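Local coordinates for protein NADPH-flavin oxidoreductase (Vibrio harveyi, PDB 1BKJ) that catalyses the NADPH-dependent reduction of FMN to FMNH2, which it provides to luciferase for bioluminescence, and works as a homodimer carrying bound FMN, at residues Q28-A33 with E120-G125; I81-H86 with V93-T98; N114-A119 with G126-G131. All blocks are in the same frame, centred on the assembly; numbering follows the deposited sequence.

Contact 1. Residues Q28-A33 with E120-G125; sequences QTIIQA and ESMGLG
Met-122, Ile-30 and Thr-29 bury the most surface here, and Leu-124 completes a small apolar patch between helix 24-35 and the turn that ends helix 98-121. The thioether of Met-122 spans the gap: its chain is bent at the last torsion (chi3 133°), which brings the methyl CE against the methyl branch of Thr-29, with CE 3.9 Å from Thr-29 CG2. Thr-29 can serve a boundary position because its two branches do different work. CG2 lies anti to the backbone N and meets the methionine, while OG1 bonds back to Glu-25 O in its own helix. The next residue, Ile-30, extends CG1 and CD1 across the same gap. Its CD1 reaches CD1 of Leu-124 at 3.9 Å, the two branched chains slanting past one another, and the sulfur of Met-122 lies more loosely over Ile-30 CG1. Between the two apolar residues of the turn, Gly-123 takes a positive phi (91°), which glycine readily does. Its N bonds to Glu-120 O at 3.1 Å and Leu-124 N probably bonds to Ala-119 O, the pair of bonds that defines a Schellman motif. Ile-5 of the second subunit also packs on Thr-29. The contact probably owes its stability to close fit and to the burial of Ile-30 and Leu-124; Thr-29 and Met-122 stay partly exposed at its margin.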
ATOM      1  N   GLN A  28       6.580  -3.879 -19.847  1.00 16.89           N
ATOM      2  CA  GLN A  28       7.765  -4.408 -19.172  1.00 16.45           C
ATOM      3  C   GLN A  28       8.344  -3.350 -18.228  1.00 15.95           C
ATOM      4  O   GLN A  28       8.766  -3.682 -17.132  1.00 16.20           O
ATOM      5  CB  GLN A  28       8.804  -4.893 -20.191  1.00 16.87           C
ATOM      6  N   THR A  29       8.236  -2.078 -18.613  1.00 15.38           N
ATOM      7  CA  THR A  29       8.703  -0.952 -17.805  1.00 15.76           C
ATOM      8  C   THR A  29       7.785  -0.699 -16.580  1.00 15.46           C
ATOM      9  O   THR A  29       8.282  -0.411 -15.480  1.00 15.53           O
ATOM     10  CB  THR A  29       8.861   0.294 -18.692  1.00 16.22           C
ATOM     11  OG1 THR A  29       9.909   0.049 -19.643  1.00 18.06           O
ATOM     12  CG2 THR A  29       9.213   1.528 -17.886  1.00 17.37           C
ATOM     13  N   ILE A  30       6.469  -0.863 -16.761  1.00 15.01           N
ATOM     14  CA  ILE A  30       5.480  -0.695 -15.685  1.00 14.78           C
ATOM     15  C   ILE A  30       5.716  -1.747 -14.589  1.00 14.79           C
ATOM     16  O   ILE A  30       5.706  -1.416 -13.407  1.00 14.74           O
ATOM     17  CB  ILE A  30       4.032  -0.760 -16.248  1.00 14.64           C
ATOM     18  CG1 ILE A  30       3.738   0.530 -17.017  1.00 16.06           C
ATOM     19  CG2 ILE A  30       2.977  -0.942 -15.138  1.00 14.47           C
ATOM     20  CD1 ILE A  30       2.615   0.416 -18.030  1.00 15.80           C
ATOM     21  N   ILE A  31       5.978  -2.985 -15.014  1.00 15.12           N
ATOM     22  CA  ILE A  31       6.253  -4.113 -14.114  1.00 15.86           C
ATOM     23  C   ILE A  31       7.606  -3.886 -13.412  1.00 15.60           C
ATOM     24  O   ILE A  31       7.692  -4.078 -12.202  1.00 15.88           O
ATOM     25  CB  ILE A  31       6.200  -5.508 -14.874  1.00 16.28           C
ATOM     26  CG1 ILE A  31       4.778  -5.811 -15.386  1.00 15.94           C
ATOM     27  CG2 ILE A  31       6.745  -6.667 -14.008  1.00 16.05           C
ATOM     28  CD1 ILE A  31       3.690  -5.853 -14.336  1.00 18.01           C
ATOM     29  N   GLN A  32       8.632  -3.437 -14.147  1.00 15.66           N
ATOM     30  CA  GLN A  32       9.945  -3.161 -13.544  1.00 16.50           C
ATOM     31  C   GLN A  32       9.853  -2.050 -12.492  1.00 15.53           C
ATOM     32  O   GLN A  32      10.500  -2.132 -11.452  1.00 14.58           O
ATOM     33  CB  GLN A  32      11.010  -2.787 -14.588  1.00 19.08           C
ATOM     34  CG  GLN A  32      11.571  -3.946 -15.438  1.00 24.29           C
ATOM     35  CD  GLN A  32      11.951  -5.212 -14.647  1.00 27.48           C
ATOM     36  OE1 GLN A  32      11.544  -6.325 -15.010  1.00 28.87           O
ATOM     37  NE2 GLN A  32      12.731  -5.047 -13.567  1.00 29.39           N
ATOM     38  N   ALA A  33       9.016  -1.043 -12.762  1.00 14.59           N
ATOM     39  CA  ALA A  33       8.782   0.064 -11.840  1.00 14.28           C
ATOM     40  C   ALA A  33       8.136  -0.473 -10.557  1.00 14.40           C
ATOM     41  O   ALA A  33       8.513  -0.074  -9.450  1.00 14.46           O
ATOM     42  CB  ALA A  33       7.894   1.097 -12.480  1.00 14.34           C
ATOM     43  N   GLU A 120       1.128   6.476 -15.645  1.00 14.70           N
ATOM     44  CA  GLU A 120       0.687   7.871 -15.755  1.00 15.46           C
ATOM     45  C   GLU A 120       1.763   8.797 -16.338  1.00 15.81           C
ATOM     46  O   GLU A 120       1.446   9.686 -17.123  1.00 16.25           O
ATOM     47  CB  GLU A 120       0.193   8.390 -14.397  1.00 14.59           C
ATOM     48  CG  GLU A 120      -1.128   7.745 -13.962  1.00 14.57           C
ATOM     49  CD  GLU A 120      -1.600   8.130 -12.557  1.00 15.21           C
ATOM     50  OE1 GLU A 120      -0.786   8.565 -11.703  1.00 15.81           O
ATOM     51  OE2 GLU A 120      -2.805   7.962 -12.296  1.00 15.35           O
ATOM     52  N   SER A 121       3.031   8.517 -16.028  1.00 15.75           N
ATOM     53  CA  SER A 121       4.149   9.309 -16.534  1.00 16.65           C
ATOM     54  C   SER A 121       4.364   9.148 -18.037  1.00 17.43           C
ATOM     55  O   SER A 121       4.993  10.002 -18.666  1.00 17.90           O
ATOM     56  CB  SER A 121       5.429   8.949 -15.798  1.00 15.88           C
ATOM     57  OG  SER A 121       5.973   7.715 -16.221  1.00 16.00           O
ATOM     58  N   MET A 122       3.828   8.050 -18.585  1.00 18.25           N
ATOM     59  CA  MET A 122       3.902   7.713 -20.013  1.00 19.07           C
ATOM     60  C   MET A 122       2.666   8.202 -20.760  1.00 18.97           C
ATOM     61  O   MET A 122       2.511   7.946 -21.951  1.00 20.14           O
ATOM     62  CB  MET A 122       4.025   6.198 -20.200  1.00 20.36           C
ATOM     63  CG  MET A 122       5.289   5.592 -19.619  1.00 23.54           C
ATOM     64  SD  MET A 122       5.287   3.772 -19.638  1.00 28.60           S
ATOM     65  CE  MET A 122       6.894   3.524 -20.298  1.00 27.79           C
ATOM     66  N   GLY A 123       1.762   8.862 -20.048  1.00 18.67           N
ATOM     67  CA  GLY A 123       0.551   9.369 -20.672  1.00 17.64           C
ATOM     68  C   GLY A 123      -0.617   8.408 -20.626  1.00 16.82           C
ATOM     69  O   GLY A 123      -1.654   8.680 -21.221  1.00 16.59           O
ATOM     70  N   LEU A 124      -0.439   7.280 -19.943  1.00 16.26           N
ATOM     71  CA  LEU A 124      -1.502   6.286 -19.800  1.00 16.03           C
ATOM     72  C   LEU A 124      -2.394   6.667 -18.617  1.00 15.96           C
ATOM     73  O   LEU A 124      -2.048   7.542 -17.811  1.00 16.23           O
ATOM     74  CB  LEU A 124      -0.917   4.886 -19.574  1.00 16.27           C
ATOM     75  CG  LEU A 124      -0.031   4.277 -20.670  1.00 16.75           C
ATOM     76  CD1 LEU A 124       0.695   3.049 -20.179  1.00 15.95           C
ATOM     77  CD2 LEU A 124      -0.863   3.926 -21.847  1.00 16.88           C
ATOM     78  N   GLY A 125      -3.566   6.055 -18.562  1.00 15.33           N
ATOM     79  CA  GLY A 125      -4.496   6.312 -17.484  1.00 14.80           C
ATOM     80  C   GLY A 125      -4.760   5.017 -16.754  1.00 14.06           C
ATOM     81  O   GLY A 125      -4.464   3.944 -17.271  1.00 13.58           O
TER

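Contact 2. Residues I81-H86 with V93-T98; sequences IDYQRH and VQADFT
Tyr-83 and Ala-95 bring the two backbones to 6.5 Å between CA atoms, and His-86 and Val-93 face each other at 6.9 Å, as the irregular segment 93-98 runs past the end of strand 75-82 and the start of helix 84-89. At the first point of touch the methyl of Ala-95 meets the root of the tyrosine, CB to CB at 3.9 Å, and stands obliquely to the ring. A small residue fits so close an approach. The tyrosine ring continues to helix 98-121, where its OH bonds to Leu-100 O. At the second point Val-93 turns CG2 toward the helix and rests on the backbone of His-86, 3.7 Å from its O, with the histidine CB slightly farther off. The imidazole itself leads away from Val-93, since CG lies anti to the carbonyl carbon (chi1 -49°), and NE2 bonds to Leu-43 O.

Asp-82 organises the chain just before the helix. Its OD1 accepts from Gln-84 N at 2.8 Å, nearly along the C-O axis, and more weakly from Arg-85 N; OD2 lies 3.6 Å from Arg-85 NH1, a long salt bridge of charges alone. OD2 also bonds to Ser-47 and to Tyr-181 of the second subunit, so the carboxylate joins the helix start to the dimer interface. The bond to Gln-84 N makes an Asx turn, with Tyr-83 at the N-cap position: a strand-to-helix junction in the nitroreductase fold, against which the returning loop packs before helix 98-121.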
ATOM      1  N   ILE A  81      -1.704 -11.318  -2.539  1.00 12.03           N
ATOM      2  CA  ILE A  81      -0.791 -11.651  -1.428  1.00 12.42           C
ATOM      3  C   ILE A  81      -0.310 -13.057  -1.817  1.00 12.57           C
ATOM      4  O   ILE A  81      -1.114 -13.881  -2.269  1.00 12.10           O
ATOM      5  CB  ILE A  81      -1.517 -11.769  -0.040  1.00 12.56           C
ATOM      6  CG1 ILE A  81      -2.108 -10.425   0.382  1.00 11.38           C
ATOM      7  CG2 ILE A  81      -0.534 -12.286   1.026  1.00 12.21           C
ATOM      8  CD1 ILE A  81      -2.977 -10.471   1.612  1.00 12.58           C
ATOM      9  N   ASP A  82       0.985 -13.320  -1.673  1.00 12.85           N
ATOM     10  CA  ASP A  82       1.522 -14.620  -2.037  1.00 13.48           C
ATOM     11  C   ASP A  82       2.595 -15.143  -1.080  1.00 13.24           C
ATOM     12  O   ASP A  82       3.733 -14.676  -1.095  1.00 12.84           O
ATOM     13  CB  ASP A  82       2.092 -14.550  -3.465  1.00 14.40           C
ATOM     14  CG  ASP A  82       2.442 -15.922  -4.055  1.00 16.13           C
ATOM     15  OD1 ASP A  82       2.473 -16.940  -3.338  1.00 16.14           O
ATOM     16  OD2 ASP A  82       2.719 -15.980  -5.266  1.00 17.40           O
ATOM     17  N   TYR A  83       2.211 -16.122  -0.264  1.00 13.26           N
ATOM     18  CA  TYR A  83       3.153 -16.797   0.630  1.00 13.33           C
ATOM     19  C   TYR A  83       3.307 -18.247   0.160  1.00 14.16           C
ATOM     20  O   TYR A  83       3.922 -19.067   0.843  1.00 15.22           O
ATOM     21  CB  TYR A  83       2.724 -16.728   2.088  1.00 12.69           C
ATOM     22  CG  TYR A  83       2.922 -15.365   2.707  1.00 13.39           C
ATOM     23  CD1 TYR A  83       4.177 -14.990   3.243  1.00 13.34           C
ATOM     24  CD2 TYR A  83       1.868 -14.425   2.741  1.00 13.63           C
ATOM     25  CE1 TYR A  83       4.377 -13.703   3.792  1.00 13.07           C
ATOM     26  CE2 TYR A  83       2.056 -13.130   3.282  1.00 12.89           C
ATOM     27  CZ  TYR A  83       3.307 -12.776   3.801  1.00 13.55           C
ATOM     28  OH  TYR A  83       3.501 -11.494   4.270  1.00 13.94           O
ATOM     29  N   GLN A  84       2.770 -18.555  -1.025  1.00 14.47           N
ATOM     30  CA  GLN A  84       2.906 -19.888  -1.592  1.00 14.91           C
ATOM     31  C   GLN A  84       4.323 -20.091  -2.137  1.00 14.80           C
ATOM     32  O   GLN A  84       4.833 -21.207  -2.106  1.00 14.27           O
ATOM     33  CB  GLN A  84       1.844 -20.178  -2.665  1.00 16.77           C
ATOM     34  CG  GLN A  84       1.867 -21.633  -3.240  1.00 19.12           C
ATOM     35  CD  GLN A  84       1.841 -22.727  -2.178  1.00 20.56           C
ATOM     36  OE1 GLN A  84       2.599 -23.690  -2.263  1.00 23.71           O
ATOM     37  NE2 GLN A  84       1.002 -22.566  -1.161  1.00 20.49           N
ATOM     38  N   ARG A  85       4.968 -19.015  -2.595  1.00 14.69           N
ATOM     39  CA  ARG A  85       6.354 -19.103  -3.073  1.00 15.58           C
ATOM     40  C   ARG A  85       7.246 -19.591  -1.936  1.00 15.72           C
ATOM     41  O   ARG A  85       8.002 -20.552  -2.091  1.00 15.93           O
ATOM     42  CB  ARG A  85       6.874 -17.746  -3.547  1.00 15.64           C
ATOM     43  CG  ARG A  85       6.677 -17.490  -5.018  1.00 15.82           C
ATOM     44  CD  ARG A  85       7.534 -16.321  -5.499  1.00 15.36           C
ATOM     45  NE  ARG A  85       7.172 -15.049  -4.883  1.00 15.23           N
ATOM     46  CZ  ARG A  85       6.318 -14.163  -5.396  1.00 15.76           C
ATOM     47  NH1 ARG A  85       5.700 -14.386  -6.557  1.00 14.56           N
ATOM     48  NH2 ARG A  85       6.111 -13.019  -4.759  1.00 15.68           N
ATOM     49  N   HIS A  86       7.027 -19.005  -0.763  1.00 15.75           N
ATOM     50  CA  HIS A  86       7.784 -19.322   0.442  1.00 16.59           C
ATOM     51  C   HIS A  86       7.507 -20.725   0.958  1.00 16.68           C
ATOM     52  O   HIS A  86       8.442 -21.440   1.346  1.00 15.63           O
ATOM     53  CB  HIS A  86       7.475 -18.295   1.525  1.00 17.82           C
ATOM     54  CG  HIS A  86       7.581 -16.881   1.047  1.00 19.93           C
ATOM     55  ND1 HIS A  86       6.553 -16.251   0.372  1.00 21.39           N
ATOM     56  CD2 HIS A  86       8.591 -15.985   1.117  1.00 20.18           C
ATOM     57  CE1 HIS A  86       6.927 -15.029   0.051  1.00 21.09           C
ATOM     58  NE2 HIS A  86       8.163 -14.842   0.493  1.00 20.81           N
ATOM     59  N   VAL A  93       6.928 -23.036   6.716  1.00 21.49           N
ATOM     60  CA  VAL A  93       6.484 -21.640   6.770  1.00 20.64           C
ATOM     61  C   VAL A  93       5.074 -21.555   7.394  1.00 20.04           C
ATOM     62  O   VAL A  93       4.187 -22.348   7.052  1.00 19.49           O
ATOM     63  CB  VAL A  93       6.499 -21.010   5.315  1.00 20.87           C
ATOM     64  CG1 VAL A  93       5.694 -19.710   5.219  1.00 21.44           C
ATOM     65  CG2 VAL A  93       7.921 -20.721   4.888  1.00 20.88           C
ATOM     66  N   GLN A  94       4.941 -20.665   8.385  1.00 19.74           N
ATOM     67  CA  GLN A  94       3.676 -20.398   9.087  1.00 19.40           C
ATOM     68  C   GLN A  94       3.175 -19.074   8.521  1.00 18.56           C
ATOM     69  O   GLN A  94       3.626 -17.996   8.926  1.00 17.97           O
ATOM     70  CB  GLN A  94       3.878 -20.299  10.610  1.00 19.62           C
ATOM     71  CG  GLN A  94       4.474 -21.557  11.252  1.00 21.78           C
ATOM     72  CD  GLN A  94       4.363 -21.569  12.770  1.00 23.43           C
ATOM     73  OE1 GLN A  94       3.311 -21.891  13.316  1.00 25.44           O
ATOM     74  NE2 GLN A  94       5.459 -21.260  13.456  1.00 24.10           N
ATOM     75  N   ALA A  95       2.265 -19.181   7.554  1.00 17.79           N
ATOM     76  CA  ALA A  95       1.698 -18.033   6.850  1.00 17.53           C
ATOM     77  C   ALA A  95       0.372 -17.452   7.383  1.00 17.41           C
ATOM     78  O   ALA A  95      -0.116 -16.440   6.853  1.00 17.01           O
ATOM     79  CB  ALA A  95       1.560 -18.386   5.367  1.00 17.95           C
ATOM     80  N   ASP A  96      -0.151 -18.037   8.467  1.00 16.98           N
ATOM     81  CA  ASP A  96      -1.444 -17.646   9.041  1.00 16.51           C
ATOM     82  C   ASP A  96      -1.537 -16.502  10.047  1.00 15.86           C
ATOM     83  O   ASP A  96      -2.634 -16.181  10.520  1.00 16.16           O
ATOM     84  CB  ASP A  96      -2.194 -18.894   9.559  1.00 18.11           C
ATOM     85  CG  ASP A  96      -1.490 -19.585  10.728  1.00 20.46           C
ATOM     86  OD1 ASP A  96      -0.241 -19.688  10.737  1.00 21.25           O
ATOM     87  OD2 ASP A  96      -2.207 -20.039  11.640  1.00 22.27           O
ATOM     88  N   PHE A  97      -0.408 -15.887  10.386  1.00 15.21           N
ATOM     89  CA  PHE A  97      -0.425 -14.759  11.313  1.00 14.77           C
ATOM     90  C   PHE A  97      -0.914 -13.495  10.590  1.00 15.36           C
ATOM     91  O   PHE A  97      -0.461 -13.203   9.475  1.00 15.40           O
ATOM     92  CB  PHE A  97       0.968 -14.528  11.894  1.00 14.26           C
ATOM     93  CG  PHE A  97       1.403 -15.590  12.847  1.00 13.91           C
ATOM     94  CD1 PHE A  97       1.024 -15.532  14.203  1.00 14.04           C
ATOM     95  CD2 PHE A  97       2.201 -16.659  12.399  1.00 13.75           C
ATOM     96  CE1 PHE A  97       1.436 -16.530  15.115  1.00 14.22           C
ATOM     97  CE2 PHE A  97       2.625 -17.667  13.293  1.00 15.06           C
ATOM     98  CZ  PHE A  97       2.239 -17.603  14.663  1.00 14.52           C
ATOM     99  N   THR A  98      -1.832 -12.755  11.223  1.00 15.20           N
ATOM    100  CA  THR A  98      -2.408 -11.509  10.674  1.00 14.78           C
ATOM    101  C   THR A  98      -1.334 -10.501  10.234  1.00 14.64           C
ATOM    102  O   THR A  98      -1.537  -9.779   9.257  1.00 14.70           O
ATOM    103  CB  THR A  98      -3.431 -10.895  11.673  1.00 14.45           C
ATOM    104  OG1 THR A  98      -4.490 -11.841  11.882  1.00 14.61           O
ATOM    105  CG2 THR A  98      -4.042  -9.588  11.158  1.00 13.78           C
TER

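Contact 3. Residues N114-A119 with G126-G131; sequences NCLLAA and GVYIGG. With FMN (flavin mononucleotide), chain D.
Helix segment 114-119 passes over strand segment 126-129 and comes nearest at Leu-116 and Gly-126, whose CA atoms are 6.7 Å apart. Leu-116 fills this gap with both of its methyls. CG stands anti to the backbone N (chi1 -176°), directing the fork at the strand: CD1 settles on Gly-126 CA at 3.8 Å, and CD2 approaches Tyr-128 CE1 obliquely at 3.6 Å. Without a side chain, Gly-126 allows this close approach of CD1. Tyr-128 lies between leucine and cofactor: CB of Tyr-128 is 3.6 Å from FMN C7, the flavin methyl C8M lies over one ring face toward the rim, and OH bonds to Gln-113 OE1.

After Ile-129 come two glycines that hold the flavin by main-chain N-H groups. Gly-130 N donates to FMN N5 at 3.0 Å, fairly straight at 162°, and weakly to O4, to which Gly-131 N also donates at 3.3 Å. Such donors would probably draw electron density toward N5 and O4 and leave the ring system more electron-poor, consistent with a flavin that is readily reduced. Having no side chain, Gly-130 can lie close to FMN C6.

Strand 125-129, outermost in the sheet of this chain, pairs with strand 149-158, whose Met-155 touches both Leu-116 and Tyr-128. Helix 24-35 covers another side of helix 98-121 through Ile-30 and Ala-33, while Ser-38 of the second subunit packs on Tyr-128.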
ATOM      1  N   ASN A 114       3.571   2.242  -7.659  1.00 11.82           N
ATOM      2  CA  ASN A 114       4.738   2.428  -8.524  1.00 12.34           C
ATOM      3  C   ASN A 114       4.344   2.112  -9.976  1.00 12.28           C
ATOM      4  O   ASN A 114       4.664   2.882 -10.886  1.00 12.45           O
ATOM      5  CB  ASN A 114       5.890   1.527  -8.084  1.00 12.36           C
ATOM      6  CG  ASN A 114       6.927   2.256  -7.249  1.00 12.87           C
ATOM      7  OD1 ASN A 114       6.719   3.372  -6.787  1.00 13.96           O
ATOM      8  ND2 ASN A 114       8.063   1.621  -7.068  1.00 13.54           N
ATOM      9  N   CYS A 115       3.557   1.043 -10.155  1.00 12.07           N
ATOM     10  CA  CYS A 115       3.056   0.603 -11.467  1.00 12.40           C
ATOM     11  C   CYS A 115       2.184   1.682 -12.093  1.00 12.81           C
ATOM     12  O   CYS A 115       2.424   2.083 -13.236  1.00 12.55           O
ATOM     13  CB  CYS A 115       2.243  -0.687 -11.344  1.00 11.61           C
ATOM     14  SG  CYS A 115       3.211  -2.159 -10.996  1.00 13.69           S
ATOM     15  N   LEU A 116       1.237   2.207 -11.300  1.00 13.12           N
ATOM     16  CA  LEU A 116       0.319   3.255 -11.753  1.00 13.55           C
ATOM     17  C   LEU A 116       1.048   4.549 -12.097  1.00 13.29           C
ATOM     18  O   LEU A 116       0.770   5.128 -13.149  1.00 12.51           O
ATOM     19  CB  LEU A 116      -0.810   3.520 -10.737  1.00 13.89           C
ATOM     20  CG  LEU A 116      -1.891   4.535 -11.157  1.00 15.17           C
ATOM     21  CD1 LEU A 116      -2.618   4.104 -12.431  1.00 14.96           C
ATOM     22  CD2 LEU A 116      -2.886   4.759 -10.033  1.00 15.65           C
ATOM     23  N   LEU A 117       1.985   4.976 -11.241  1.00 13.06           N
ATOM     24  CA  LEU A 117       2.769   6.190 -11.492  1.00 13.72           C
ATOM     25  C   LEU A 117       3.625   6.084 -12.759  1.00 13.54           C
ATOM     26  O   LEU A 117       3.678   7.026 -13.554  1.00 13.54           O
ATOM     27  CB  LEU A 117       3.634   6.560 -10.290  1.00 14.40           C
ATOM     28  CG  LEU A 117       2.914   7.203  -9.109  1.00 15.53           C
ATOM     29  CD1 LEU A 117       3.918   7.451  -8.012  1.00 15.76           C
ATOM     30  CD2 LEU A 117       2.236   8.509  -9.507  1.00 15.91           C
ATOM     31  N   ALA A 118       4.226   4.916 -12.979  1.00 14.00           N
ATOM     32  CA  ALA A 118       5.023   4.668 -14.182  1.00 14.57           C
ATOM     33  C   ALA A 118       4.101   4.818 -15.403  1.00 14.72           C
ATOM     34  O   ALA A 118       4.418   5.560 -16.327  1.00 15.54           O
ATOM     35  CB  ALA A 118       5.617   3.276 -14.154  1.00 14.12           C
ATOM     36  N   ALA A 119       2.911   4.218 -15.329  1.00 14.31           N
ATOM     37  CA  ALA A 119       1.928   4.296 -16.414  1.00 14.56           C
ATOM     38  C   ALA A 119       1.477   5.735 -16.696  1.00 14.56           C
ATOM     39  O   ALA A 119       1.533   6.178 -17.832  1.00 14.86           O
ATOM     40  CB  ALA A 119       0.722   3.400 -16.120  1.00 13.99           C
ATOM     41  N   GLY A 126      -5.348   5.124 -15.567  1.00 14.07           N
ATOM     42  CA  GLY A 126      -5.651   3.942 -14.786  1.00 13.52           C
ATOM     43  C   GLY A 126      -6.589   4.138 -13.613  1.00 13.38           C
ATOM     44  O   GLY A 126      -6.923   5.267 -13.255  1.00 12.02           O
ATOM     45  N   VAL A 127      -7.027   3.017 -13.039  1.00 12.76           N
ATOM     46  CA  VAL A 127      -7.926   3.021 -11.899  1.00 12.45           C
ATOM     47  C   VAL A 127      -7.775   1.709 -11.153  1.00 12.08           C
ATOM     48  O   VAL A 127      -7.674   0.649 -11.763  1.00 11.95           O
ATOM     49  CB  VAL A 127      -9.438   3.271 -12.325  1.00 12.30           C
ATOM     50  CG1 VAL A 127      -9.980   2.158 -13.214  1.00 12.63           C
ATOM     51  CG2 VAL A 127     -10.345   3.475 -11.098  1.00 12.15           C
ATOM     52  N   TYR A 128      -7.739   1.794  -9.827  1.00 12.31           N
ATOM     53  CA  TYR A 128      -7.659   0.598  -8.986  1.00 12.26           C
ATOM     54  C   TYR A 128      -9.060  -0.012  -8.954  1.00 12.50           C
ATOM     55  O   TYR A 128     -10.045   0.716  -9.109  1.00 12.39           O
ATOM     56  CB  TYR A 128      -7.292   0.957  -7.560  1.00 11.86           C
ATOM     57  CG  TYR A 128      -5.869   1.325  -7.280  1.00 11.60           C
ATOM     58  CD1 TYR A 128      -5.418   2.639  -7.462  1.00 11.23           C
ATOM     59  CD2 TYR A 128      -4.964   0.366  -6.786  1.00 10.95           C
ATOM     60  CE1 TYR A 128      -4.088   3.005  -7.158  1.00 10.79           C
ATOM     61  CE2 TYR A 128      -3.630   0.718  -6.480  1.00 10.55           C
ATOM     62  CZ  TYR A 128      -3.207   2.042  -6.673  1.00 10.84           C
ATOM     63  OH  TYR A 128      -1.930   2.413  -6.397  1.00 10.72           O
ATOM     64  N   ILE A 129      -9.154  -1.336  -8.805  1.00 11.93           N
ATOM     65  CA  ILE A 129     -10.443  -2.037  -8.759  1.00 11.95           C
ATOM     66  C   ILE A 129     -10.518  -2.916  -7.498  1.00 12.25           C
ATOM     67  O   ILE A 129     -10.095  -4.082  -7.511  1.00 12.09           O
ATOM     68  CB  ILE A 129     -10.708  -2.904 -10.067  1.00 12.19           C
ATOM     69  CG1 ILE A 129     -10.591  -2.054 -11.356  1.00 12.39           C
ATOM     70  CG2 ILE A 129     -12.087  -3.606 -10.009  1.00 12.10           C
ATOM     71  CD1 ILE A 129     -11.611  -0.943 -11.518  1.00 12.70           C
ATOM     72  N   GLY A 130     -11.049  -2.342  -6.418  1.00 11.87           N
ATOM     73  CA  GLY A 130     -11.201  -3.071  -5.169  1.00 12.65           C
ATOM     74  C   GLY A 130     -12.508  -3.843  -5.126  1.00 13.20           C
ATOM     75  O   GLY A 130     -12.713  -4.673  -4.234  1.00 13.71           O
ATOM     76  N   GLY A 131     -13.367  -3.587  -6.119  1.00 13.51           N
ATOM     77  CA  GLY A 131     -14.658  -4.242  -6.251  1.00 13.43           C
ATOM     78  C   GLY A 131     -14.601  -5.756  -6.369  1.00 13.53           C
ATOM     79  O   GLY A 131     -15.577  -6.424  -6.048  1.00 14.03           O
TER
HETATM   80  N1  FMN D 241     -12.670   3.124  -8.542  1.00 12.32           N
HETATM   81  C2  FMN D 241     -13.614   2.474  -9.302  1.00 12.77           C
HETATM   82  O2  FMN D 241     -14.330   2.998 -10.116  1.00 13.92           O
HETATM   83  N3  FMN D 241     -13.731   1.130  -8.977  1.00 13.10           N
HETATM   84  C4  FMN D 241     -13.164   0.461  -7.852  1.00 12.97           C
HETATM   85  O4  FMN D 241     -13.485  -0.697  -7.656  1.00 14.65           O
HETATM   86  C4A FMN D 241     -12.272   1.266  -7.069  1.00 12.67           C
HETATM   87  N5  FMN D 241     -11.500   0.581  -6.139  1.00 12.23           N
HETATM   88  C5A FMN D 241     -10.406   1.208  -5.524  1.00 11.50           C
HETATM   89  C6  FMN D 241      -9.593   0.431  -4.719  1.00 11.86           C
HETATM   90  C7  FMN D 241      -8.457   0.985  -4.132  1.00 11.58           C
HETATM   91  C7M FMN D 241      -7.479   0.005  -3.417  1.00 11.89           C
HETATM   92  C8  FMN D 241      -8.164   2.365  -4.329  1.00 11.79           C
HETATM   93  C8M FMN D 241      -7.048   3.077  -3.636  1.00 10.46           C
HETATM   94  C9  FMN D 241      -8.964   3.142  -5.126  1.00 11.32           C
HETATM   95  C9A FMN D 241     -10.113   2.575  -5.760  1.00 11.70           C
HETATM   96  N10 FMN D 241     -10.952   3.298  -6.685  1.00 12.66           N
HETATM   97  C10 FMN D 241     -11.969   2.630  -7.413  1.00 12.23           C
HETATM   98  C1' FMN D 241     -10.625   4.551  -7.114  1.00 12.59           C
HETATM   99  C2' FMN D 241     -11.350   5.720  -6.489  1.00 13.09           C
HETATM  100  O2' FMN D 241     -12.675   5.670  -6.170  1.00 13.30           O
HETATM  101  C3' FMN D 241     -10.596   6.971  -6.311  1.00 14.23           C
HETATM  102  O3' FMN D 241      -9.218   6.845  -6.069  1.00 14.76           O
HETATM  103  C4' FMN D 241     -11.207   8.219  -5.734  1.00 14.16           C
HETATM  104  O4' FMN D 241     -12.607   8.338  -5.646  1.00 17.45           O
HETATM  105  C5' FMN D 241     -10.436   9.447  -5.642  1.00 14.17           C
HETATM  106  O5' FMN D 241     -10.462   9.921  -7.023  1.00 14.48           O
HETATM  107  P   FMN D 241      -9.159  10.018  -7.997  1.00 14.02           P
HETATM  108  O1P FMN D 241      -8.359  11.069  -7.395  1.00 14.95           O
HETATM  109  O2P FMN D 241      -9.762  10.289  -9.324  1.00 14.16           O
HETATM  110  O3P FMN D 241      -8.384   8.759  -7.899  1.00 15.05           O

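All three contacts belong to the nitroreductase fold and all touch the second subunit. Contacts 1 and 3 are neighbours, centres 10 Å apart, and share helix 98-121: the hydrogen bond from Asn-114 ND2 to Ala-33 O ties them, and their segments alternate along the chain. Contact 2 lies about 29 Å from contact 1 and 24 Å from contact 3, centre to centre; it is nested in the loop closed by contact 1 and precedes contact 3. Contacts 2 and 3 reach the same antiparallel sheet, through strands 75-82 and 125-129. Helix 98-121 starts at the end of contact 2's loop, packs on the flavin-binding strand in contact 3 and ends in the turn of contact 1.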